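Local coordinates for protein EreC (Klebsiella pneumoniae, PDB 6XCQ) that probably hydrolyses the lactone ester of macrolide antibiotics such as erythromycin, an esterase activity linked to macrolide resistance, at residues A[315-320]-A[409-414]; A[342-347]-A[404-409]; A[350-355]-A[367-372]. The protein carries 1 engineered substitution. All blocks are in the same frame, centred on the assembly; numbering follows the deposited sequence. Where two conformers were deposited one is given.

Interaction 1: residues A[315-320]-A[409-414]; sequences VSFSGE and QSASVE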
loop_
_atom_site.group_PDB
_atom_site.type_symbol
_atom_site.label_atom_id
_atom_site.label_comp_id
_atom_site.label_asym_id
_atom_site.label_seq_id
_atom_site.Cartn_x
_atom_site.Cartn_y
_atom_site.Cartn_z
ATOM N N VAL A 315 -13.721 -1.149 7.758
ATOM C CA VAL A 315 -13.163 -2.493 7.743
ATOM C C VAL A 315 -13.194 -3.047 9.159
ATOM O O VAL A 315 -12.702 -2.406 10.098
ATOM C CB VAL A 315 -11.721 -2.480 7.202
ATOM C CG1 VAL A 315 -11.101 -3.876 7.282
ATOM C CG2 VAL A 315 -11.677 -1.936 5.767
ATOM N N SER A 316 -13.795 -4.216 9.326
ATOM C CA SER A 316 -13.675 -4.975 10.567
ATOM C C SER A 316 -12.860 -6.228 10.286
ATOM O O SER A 316 -13.286 -7.084 9.505
ATOM C CB SER A 316 -15.033 -5.358 11.144
ATOM O OG SER A 316 -14.829 -6.249 12.228
ATOM N N PHE A 317 -11.701 -6.338 10.932
ATOM C CA PHE A 317 -10.778 -7.426 10.643
ATOM C C PHE A 317 -9.835 -7.643 11.821
ATOM O O PHE A 317 -9.404 -6.680 12.466
ATOM C CB PHE A 317 -9.988 -7.110 9.368
ATOM C CG PHE A 317 -9.049 -8.197 8.942
ATOM C CD1 PHE A 317 -9.504 -9.260 8.188
ATOM C CD2 PHE A 317 -7.703 -8.138 9.269
ATOM C CE1 PHE A 317 -8.635 -10.255 7.777
ATOM C CE2 PHE A 317 -6.830 -9.132 8.866
ATOM C CZ PHE A 317 -7.297 -10.189 8.122
ATOM N N SER A 318 -9.499 -8.913 12.074
ATOM C CA SER A 318 -8.631 -9.323 13.178
ATOM C C SER A 318 -8.903 -8.550 14.466
ATOM O O SER A 318 -10.042 -8.487 14.938
ATOM C CB SER A 318 -7.155 -9.174 12.791
ATOM O OG SER A 318 -6.323 -9.968 13.627
ATOM N N GLY A 319 -7.858 -7.953 15.032
ATOM C CA GLY A 319 -7.933 -7.228 16.282
ATOM C C GLY A 319 -8.539 -5.846 16.220
ATOM O O GLY A 319 -8.452 -5.106 17.204
ATOM N N GLU A 320 -9.165 -5.469 15.105
ATOM C CA GLU A 320 -9.734 -4.135 14.934
ATOM C C GLU A 320 -11.235 -4.255 14.711
ATOM O O GLU A 320 -11.676 -4.753 13.669
ATOM C CB GLU A 320 -9.077 -3.403 13.767
ATOM C CG GLU A 320 -9.724 -2.063 13.466
ATOM C CD GLU A 320 -9.489 -1.035 14.566
ATOM O OE1 GLU A 320 -10.367 -0.909 15.453
ATOM O OE2 GLU A 320 -8.428 -0.355 14.538
ATOM N N GLN A 409 -7.190 -12.325 3.921
ATOM C CA GLN A 409 -6.202 -13.207 4.581
ATOM C C GLN A 409 -6.871 -14.576 4.743
ATOM O O GLN A 409 -7.561 -15.028 3.818
ATOM C CB GLN A 409 -5.698 -12.580 5.872
ATOM C CG GLN A 409 -4.919 -11.278 5.684
ATOM C CD GLN A 409 -3.719 -11.430 4.770
ATOM O OE1 GLN A 409 -3.598 -10.704 3.790
ATOM N NE2 GLN A 409 -2.800 -12.356 5.109
ATOM N N SER A 410 -6.724 -15.246 5.887
ATOM C CA SER A 410 -7.404 -16.514 6.126
ATOM C C SER A 410 -8.782 -16.333 6.749
ATOM O O SER A 410 -9.405 -17.325 7.131
ATOM C CB SER A 410 -6.551 -17.434 7.010
ATOM O OG SER A 410 -6.312 -16.867 8.281
ATOM N N ALA A 411 -9.282 -15.098 6.822
ATOM C CA ALA A 411 -10.607 -14.822 7.361
ATOM C C ALA A 411 -11.498 -14.217 6.280
ATOM O O ALA A 411 -11.295 -14.490 5.094
ATOM C CB ALA A 411 -10.501 -13.889 8.576
ATOM N N SER A 412 -12.501 -13.425 6.682
ATOM C CA SER A 412 -13.335 -12.642 5.772
ATOM C C SER A 412 -13.668 -11.291 6.399
ATOM O O SER A 412 -13.587 -11.114 7.612
ATOM C CB SER A 412 -14.651 -13.357 5.395
ATOM O OG SER A 412 -14.425 -14.554 4.666
ATOM N N VAL A 413 -14.034 -10.330 5.556
ATOM C CA VAL A 413 -14.629 -9.080 6.006
ATOM C C VAL A 413 -16.075 -9.080 5.535
ATOM O O VAL A 413 -16.416 -9.719 4.537
ATOM C CB VAL A 413 -13.884 -7.820 5.494
ATOM C CG1 VAL A 413 -12.412 -7.886 5.857
ATOM C CG2 VAL A 413 -14.064 -7.650 3.995
ATOM N N GLU A 414 -16.931 -8.374 6.261
ATOM C CA GLU A 414 -18.330 -8.221 5.885
ATOM C C GLU A 414 -18.649 -6.745 5.735
ATOM O O GLU A 414 -18.262 -5.933 6.578
ATOM C CB GLU A 414 -19.260 -8.846 6.923
ATOM C CG GLU A 414 -20.724 -8.464 6.718
ATOM C CD GLU A 414 -21.708 -9.427 7.390
ATOM O OE1 GLU A 414 -21.281 -10.175 8.309
ATOM O OE2 GLU A 414 -22.904 -9.427 6.989
HETATM O O HOH W 1 -15.728 -4.571 6.805
HETATM O O HOH W 2 -15.789 -7.377 8.520
#
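Ser-316 and Val-413 have the nearest CA atoms, 6.2 Å apart, where strands 315-317 and 411-414 run roughly antiparallel at 153°. The two backbones do not pair directly here. Two waters fill in between them. One takes the N-H of Ser-316 and also bonds Glu-414 O. The other takes the N-H of Glu-414 at 2.7 Å from its N and bonds Ser-316 O.

The side-chain contact centres on Phe-317. Its CG is anti to the backbone N (chi1 -177°), which lays the ring along strand 411-414. Successive ring carbons meet different residues, each approaching obliquely. CD1 lies 4.0 Å from Val-413 CG1, CE1 lies 4.2 Å from Ala-411 CB, and CZ lies 3.6 Å from Gln-409 CG. The Gln-409 chain bends at chi2, and its amide stands almost square to the ring, at 89°. Its OE1 accepts a hydrogen bond from His-306. Val-413 CG1 also packs on Ser-316 O and faces Val-315 CG1.

Phe-317 and Glu-320 close a type II' turn, bonded N to O in both senses. This makes a beta hairpin of strands 315-317 and 320-323 with a two-residue loop, set beside the hairpin of strands 405-408 and 411-414.

Interaction 2: residues A[342-347]-A[404-409]; sequences AFTHLG and KRMRSQ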
loop_
_atom_site.group_PDB
_atom_site.type_symbol
_atom_site.label_atom_id
_atom_site.label_comp_id
_atom_site.label_asym_id
_atom_site.label_seq_id
_atom_site.Cartn_x
_atom_site.Cartn_y
_atom_site.Cartn_z
ATOM N N ALA A 342 -11.213 -5.027 -5.764
ATOM C CA ALA A 342 -10.777 -6.086 -4.859
ATOM C C ALA A 342 -10.381 -7.336 -5.639
ATOM O O ALA A 342 -10.939 -7.623 -6.699
ATOM C CB ALA A 342 -11.879 -6.442 -3.870
ATOM N N PHE A 343 -9.395 -8.070 -5.114
ATOM C CA PHE A 343 -8.972 -9.362 -5.657
ATOM C C PHE A 343 -9.277 -10.429 -4.620
ATOM O O PHE A 343 -8.867 -10.290 -3.463
ATOM C CB PHE A 343 -7.463 -9.421 -5.945
ATOM C CG PHE A 343 -7.007 -8.658 -7.142
ATOM C CD1 PHE A 343 -7.700 -7.546 -7.610
ATOM C CD2 PHE A 343 -5.822 -9.013 -7.767
ATOM C CE1 PHE A 343 -7.232 -6.817 -8.711
ATOM C CE2 PHE A 343 -5.354 -8.294 -8.865
ATOM C CZ PHE A 343 -6.065 -7.199 -9.334
ATOM N N THR A 344 -9.945 -11.508 -5.024
ATOM C CA THR A 344 -10.138 -12.625 -4.112
ATOM C C THR A 344 -9.892 -13.931 -4.877
ATOM O O THR A 344 -9.396 -13.922 -6.004
ATOM C CB THR A 344 -11.515 -12.553 -3.439
ATOM O OG1 THR A 344 -11.561 -13.526 -2.384
ATOM C CG2 THR A 344 -12.641 -12.797 -4.444
ATOM N N HIS A 345 -10.204 -15.068 -4.251
ATOM C CA HIS A 345 -9.805 -16.347 -4.835
ATOM C C HIS A 345 -10.680 -17.467 -4.304
ATOM O O HIS A 345 -11.329 -17.342 -3.262
ATOM C CB HIS A 345 -8.331 -16.666 -4.529
ATOM C CG HIS A 345 -8.093 -16.972 -3.085
ATOM N ND1 HIS A 345 -8.155 -18.254 -2.573
ATOM C CD2 HIS A 345 -7.836 -16.155 -2.033
ATOM C CE1 HIS A 345 -7.929 -18.215 -1.271
ATOM N NE2 HIS A 345 -7.737 -16.952 -0.915
ATOM N N LEU A 346 -10.643 -18.594 -5.021
ATOM C CA LEU A 346 -11.428 -19.777 -4.689
ATOM C C LEU A 346 -10.580 -20.919 -4.134
ATOM O O LEU A 346 -11.077 -22.046 -4.019
ATOM C CB LEU A 346 -12.205 -20.263 -5.922
ATOM C CG LEU A 346 -13.119 -19.262 -6.620
ATOM C CD1 LEU A 346 -13.923 -19.958 -7.713
ATOM C CD2 LEU A 346 -14.069 -18.592 -5.625
ATOM N N GLY A 347 -9.329 -20.657 -3.763
ATOM C CA GLY A 347 -8.467 -21.716 -3.274
ATOM C C GLY A 347 -8.846 -22.181 -1.881
ATOM O O GLY A 347 -9.506 -21.482 -1.112
ATOM N N LYS A 404 -22.325 -10.586 0.896
ATOM C CA LYS A 404 -22.055 -9.593 1.926
ATOM C C LYS A 404 -20.692 -9.759 2.566
ATOM O O LYS A 404 -20.269 -8.870 3.317
ATOM C CB LYS A 404 -23.125 -9.662 3.021
ATOM C CG LYS A 404 -24.392 -8.902 2.666
ATOM C CD LYS A 404 -25.469 -9.158 3.701
ATOM C CE LYS A 404 -26.704 -8.308 3.411
ATOM N NZ LYS A 404 -27.365 -8.793 2.174
ATOM N N ARG A 405 -19.995 -10.863 2.316
ATOM C CA ARG A 405 -18.686 -11.089 2.900
ATOM C C ARG A 405 -17.710 -11.516 1.811
ATOM O O ARG A 405 -18.109 -12.033 0.764
ATOM C CB ARG A 405 -18.740 -12.119 4.050
ATOM C CG ARG A 405 -19.301 -13.488 3.712
ATOM C CD ARG A 405 -19.592 -14.290 4.992
ATOM N NE ARG A 405 -20.950 -14.070 5.485
ATOM C CZ ARG A 405 -21.250 -13.371 6.574
ATOM N NH1 ARG A 405 -20.290 -12.823 7.303
ATOM N NH2 ARG A 405 -22.514 -13.220 6.936
ATOM N N MET A 406 -16.422 -11.245 2.049
ATOM C CA MET A 406 -15.373 -11.602 1.103
ATOM C C MET A 406 -14.142 -12.031 1.883
ATOM O O MET A 406 -13.859 -11.495 2.957
ATOM C CB MET A 406 -15.035 -10.428 0.161
ATOM C CG MET A 406 -14.003 -10.758 -0.922
ATOM S SD MET A 406 -14.039 -9.535 -2.263
ATOM C CE MET A 406 -13.840 -8.028 -1.315
ATOM N N ARG A 407 -13.402 -12.989 1.330
ATOM C CA ARG A 407 -12.202 -13.468 2.000
ATOM C C ARG A 407 -11.199 -12.329 2.177
ATOM O O ARG A 407 -11.080 -11.435 1.342
ATOM C CB ARG A 407 -11.567 -14.607 1.208
ATOM C CG ARG A 407 -12.443 -15.882 1.196
ATOM C CD ARG A 407 -11.893 -16.906 0.252
ATOM N NE ARG A 407 -12.180 -18.266 0.714
ATOM C CZ ARG A 407 -11.819 -19.364 0.070
ATOM N NH1 ARG A 407 -11.174 -19.274 -1.086
ATOM N NH2 ARG A 407 -12.087 -20.552 0.595
ATOM N N SER A 408 -10.471 -12.376 3.281
ATOM C CA SER A 408 -9.407 -11.414 3.519
ATOM C C SER A 408 -8.407 -12.127 4.415
ATOM O O SER A 408 -8.764 -12.537 5.524
ATOM C CB SER A 408 -9.969 -10.144 4.167
ATOM O OG SER A 408 -8.945 -9.253 4.567
ATOM N N GLN A 409 -7.190 -12.325 3.921
ATOM C CA GLN A 409 -6.202 -13.207 4.581
ATOM C C GLN A 409 -6.871 -14.576 4.743
ATOM O O GLN A 409 -7.561 -15.028 3.818
ATOM C CB GLN A 409 -5.698 -12.580 5.872
ATOM C CG GLN A 409 -4.919 -11.278 5.684
ATOM C CD GLN A 409 -3.719 -11.430 4.770
ATOM O OE1 GLN A 409 -3.598 -10.704 3.790
ATOM N NE2 GLN A 409 -2.800 -12.356 5.109
HETATM O O HOH W 3 -9.439 -12.924 -0.561
HETATM O O HOH W 4 -7.776 -14.790 0.988
HETATM O O HOH W 5 -12.189 -23.210 -1.427
#
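Arg-407 reaches across to the end of strand 342-345 and gives NH1 to two backbone carbonyls. NH1 lies 2.9 Å from His-345 O and 2.8 Å from Gly-347 O. Both bonds are bent, and both oxygens lie tilted out of the guanidinium plane. NH1 sits above the carbonyl plane of His-345, but lies in the carbonyl plane of Gly-347, on a lone pair. It also lies 3.4 Å from His-345 CE1, with the ring and guanidinium planes 39° apart.

One residue earlier, Met-406 packs along Ala-342 and Thr-344. Its chain is extended to SD and then turns at chi3 (54°), which brings CE to 3.6 Å from Ala-342 CB. Met-406 CG lies against Thr-344 CB at 4.0 Å.

Several groups fix these partners. The N-H of Gly-347 bonds His-345 ND1 in the ring plane and holds the imidazole. A water joins His-345 NE2 to Gln-409 O. Glu-380 OE2, from helix 379-387, bonds both Thr-344 OG1 and Arg-407 N. Arg-407 NH2 bonds Asp-372 O.

The strands cross at 80°, too steeply to pair. One edge of the small 405-408/411-414 hairpin thus packs across the C-terminal end of a strand of the central mixed sheet, with an arginine gripping one carbonyl of the strand's last residue and one of the loop after it.

Interaction 3: residues A[350-355]-A[367-372]; sequences VPEMQF and VTTPAD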
loop_
_atom_site.group_PDB
_atom_site.type_symbol
_atom_site.label_atom_id
_atom_site.label_comp_id
_atom_site.label_asym_id
_atom_site.label_seq_id
_atom_site.Cartn_x
_atom_site.Cartn_y
_atom_site.Cartn_z
ATOM N N VAL A 350 -4.437 -20.374 1.743
ATOM C CA VAL A 350 -3.956 -19.025 1.463
ATOM C C VAL A 350 -2.707 -18.803 2.309
ATOM O O VAL A 350 -2.607 -19.360 3.416
ATOM C CB VAL A 350 -5.066 -17.993 1.748
ATOM C CG1 VAL A 350 -5.367 -17.881 3.267
ATOM C CG2 VAL A 350 -4.749 -16.659 1.157
ATOM N N PRO A 351 -1.709 -18.066 1.821
ATOM C CA PRO A 351 -0.598 -17.686 2.702
ATOM C C PRO A 351 -1.107 -16.749 3.779
ATOM O O PRO A 351 -1.840 -15.795 3.505
ATOM C CB PRO A 351 0.395 -16.983 1.764
ATOM C CG PRO A 351 -0.078 -17.264 0.380
ATOM C CD PRO A 351 -1.539 -17.520 0.462
ATOM N N GLU A 352 -0.734 -17.031 5.009
ATOM C CA GLU A 352 -1.135 -16.212 6.135
ATOM C C GLU A 352 0.113 -15.783 6.891
ATOM O O GLU A 352 1.147 -16.458 6.845
ATOM C CB GLU A 352 -2.101 -16.989 7.048
ATOM C CG GLU A 352 -2.593 -16.228 8.294
ATOM C CD GLU A 352 -3.366 -14.965 7.958
ATOM O OE1 GLU A 352 -2.714 -13.959 7.588
ATOM O OE2 GLU A 352 -4.622 -14.978 8.074
ATOM N N MET A 353 0.021 -14.647 7.568
ATOM C CA MET A 353 1.094 -14.203 8.438
ATOM C C MET A 353 0.915 -14.809 9.822
ATOM O O MET A 353 -0.162 -14.717 10.416
ATOM C CB MET A 353 1.128 -12.677 8.500
ATOM C CG MET A 353 1.600 -12.074 7.175
ATOM S SD MET A 353 1.402 -10.287 7.088
ATOM C CE MET A 353 -0.357 -10.199 6.792
ATOM N N GLN A 354 1.962 -15.450 10.319
ATOM C CA GLN A 354 1.937 -16.091 11.625
ATOM C C GLN A 354 2.687 -15.220 12.626
ATOM O O GLN A 354 3.903 -15.034 12.501
ATOM C CB GLN A 354 2.544 -17.486 11.545
ATOM C CG GLN A 354 2.466 -18.231 12.863
ATOM C CD GLN A 354 3.051 -19.611 12.769
ATOM O OE1 GLN A 354 2.333 -20.602 12.873
ATOM N NE2 GLN A 354 4.364 -19.688 12.552
ATOM N N PHE A 355 1.970 -14.692 13.618
ATOM C CA PHE A 355 2.551 -13.834 14.648
ATOM C C PHE A 355 2.086 -14.342 16.009
ATOM O O PHE A 355 0.881 -14.583 16.200
ATOM C CB PHE A 355 2.148 -12.356 14.456
ATOM C CG PHE A 355 2.503 -11.466 15.625
ATOM C CD1 PHE A 355 3.770 -10.906 15.730
ATOM C CD2 PHE A 355 1.570 -11.185 16.616
ATOM C CE1 PHE A 355 4.106 -10.091 16.810
ATOM C CE2 PHE A 355 1.898 -10.368 17.694
ATOM C CZ PHE A 355 3.170 -9.819 17.787
ATOM N N VAL A 367 2.887 -18.761 6.249
ATOM C CA VAL A 367 2.600 -20.186 6.236
ATOM C C VAL A 367 1.284 -20.421 5.508
ATOM O O VAL A 367 0.347 -19.623 5.614
ATOM C CB VAL A 367 2.547 -20.777 7.662
ATOM C CG1 VAL A 367 3.873 -20.590 8.359
ATOM C CG2 VAL A 367 1.441 -20.129 8.475
ATOM N N THR A 368 1.218 -21.517 4.763
ATOM C CA THR A 368 -0.020 -21.888 4.091
ATOM C C THR A 368 -1.031 -22.395 5.117
ATOM O O THR A 368 -0.730 -23.289 5.911
ATOM C CB THR A 368 0.274 -22.947 3.032
ATOM O OG1 THR A 368 1.174 -22.402 2.054
ATOM C CG2 THR A 368 -0.997 -23.372 2.343
ATOM N N THR A 369 -2.224 -21.815 5.107
ATOM C CA THR A 369 -3.255 -22.146 6.071
ATOM C C THR A 369 -4.595 -22.195 5.352
ATOM O O THR A 369 -4.755 -21.571 4.295
ATOM C CB THR A 369 -3.286 -21.127 7.227
ATOM O OG1 THR A 369 -3.817 -21.751 8.405
ATOM C CG2 THR A 369 -4.127 -19.922 6.880
ATOM N N PRO A 370 -5.560 -22.956 5.875
ATOM C CA PRO A 370 -6.872 -23.053 5.212
ATOM C C PRO A 370 -7.551 -21.694 5.110
ATOM O O PRO A 370 -7.588 -20.929 6.072
ATOM C CB PRO A 370 -7.671 -24.000 6.120
ATOM C CG PRO A 370 -6.644 -24.831 6.783
ATOM C CD PRO A 370 -5.462 -23.908 6.998
ATOM N N ALA A 371 -8.104 -21.399 3.936
ATOM C CA ALA A 371 -8.808 -20.134 3.790
ATOM C C ALA A 371 -10.224 -20.263 4.349
ATOM O O ALA A 371 -10.730 -21.367 4.573
ATOM C CB ALA A 371 -8.842 -19.687 2.323
ATOM N N ASP A 372 -10.855 -19.114 4.594
ATOM C CA ASP A 372 -12.198 -19.100 5.171
ATOM C C ASP A 372 -13.189 -19.828 4.268
ATOM O O ASP A 372 -13.128 -19.717 3.038
ATOM C CB ASP A 372 -12.665 -17.655 5.389
ATOM C CG ASP A 372 -13.833 -17.559 6.355
ATOM O OD1 ASP A 372 -13.947 -18.444 7.229
ATOM O OD2 ASP A 372 -14.639 -16.604 6.238
#
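A twisted beta hairpin is formed by strands 349-354 and 365-370, and Val-350 and Thr-369 pair within it. Val-350 N donates to Thr-369 O at 2.8 Å. Thr-369 N returns a bond to Val-350 O at 3.0 Å. Two residues further on, Glu-352 and Val-367 form a second hydrogen-bonded pair. Here Glu-352 N to Val-367 O is 2.9 Å, and Val-367 N to Glu-352 O is also 2.9 Å.

Pro-351 and Thr-368 lie between these pairs. They are a non-hydrogen-bonded pair with CA atoms 4.5 Å apart. A proline has no N-H to give, so this position costs the ladder nothing. Both side chains point to the face opposite that of Val-350, Glu-352, Val-367 and Thr-369. Such alternation of pairs is the regular pattern of an antiparallel two-stranded sheet. The short strand axes lie 113° apart, so the hairpin is strongly twisted.

On the Val-350 face, Val-350 CG1 meets Ala-371 CB at 4.0 Å, just past the end of the ladder. Thr-369 CG2 probably rests on Glu-352 CB, though Thr-369 has two conformers. Toward the other end, Val-367 CG2 approaches Gln-354 CB at 4.2 Å.

The Glu-352 chain bends at chi2 (61°), which brings its carboxylate beside the backbone of Met-353, away from strand 365-370. OE1 then accepts the N-H of Met-353 at 2.8 Å, on the anti lone pair. The same oxygen takes Gln-409 NE2, and OE2 bonds Ser-410 OG, so the carboxylate is gripped from the turn between strands 405-408 and 411-414.

The three contacts lie on the same side of the chain's centre, their centres 11 to 13 Å apart. Along the chain, interaction 1 opens first at 315-320. Interaction 2 follows at 342-347. Both strands of interaction 3 come next, before 404-409 and 409-414 close the other two. Interactions 1 and 2 share Gln-409 and use the two strands of one hairpin, 405-408 and 411-414. Strand 338-345 of interaction 2 leads directly into strand 349-354 of interaction 3. Asp-372 of interaction 3 bonds Ser-412 OG of interaction 1. The 405-414 hairpin therefore ties the central mixed sheet to two other small hairpins within the esterase family region.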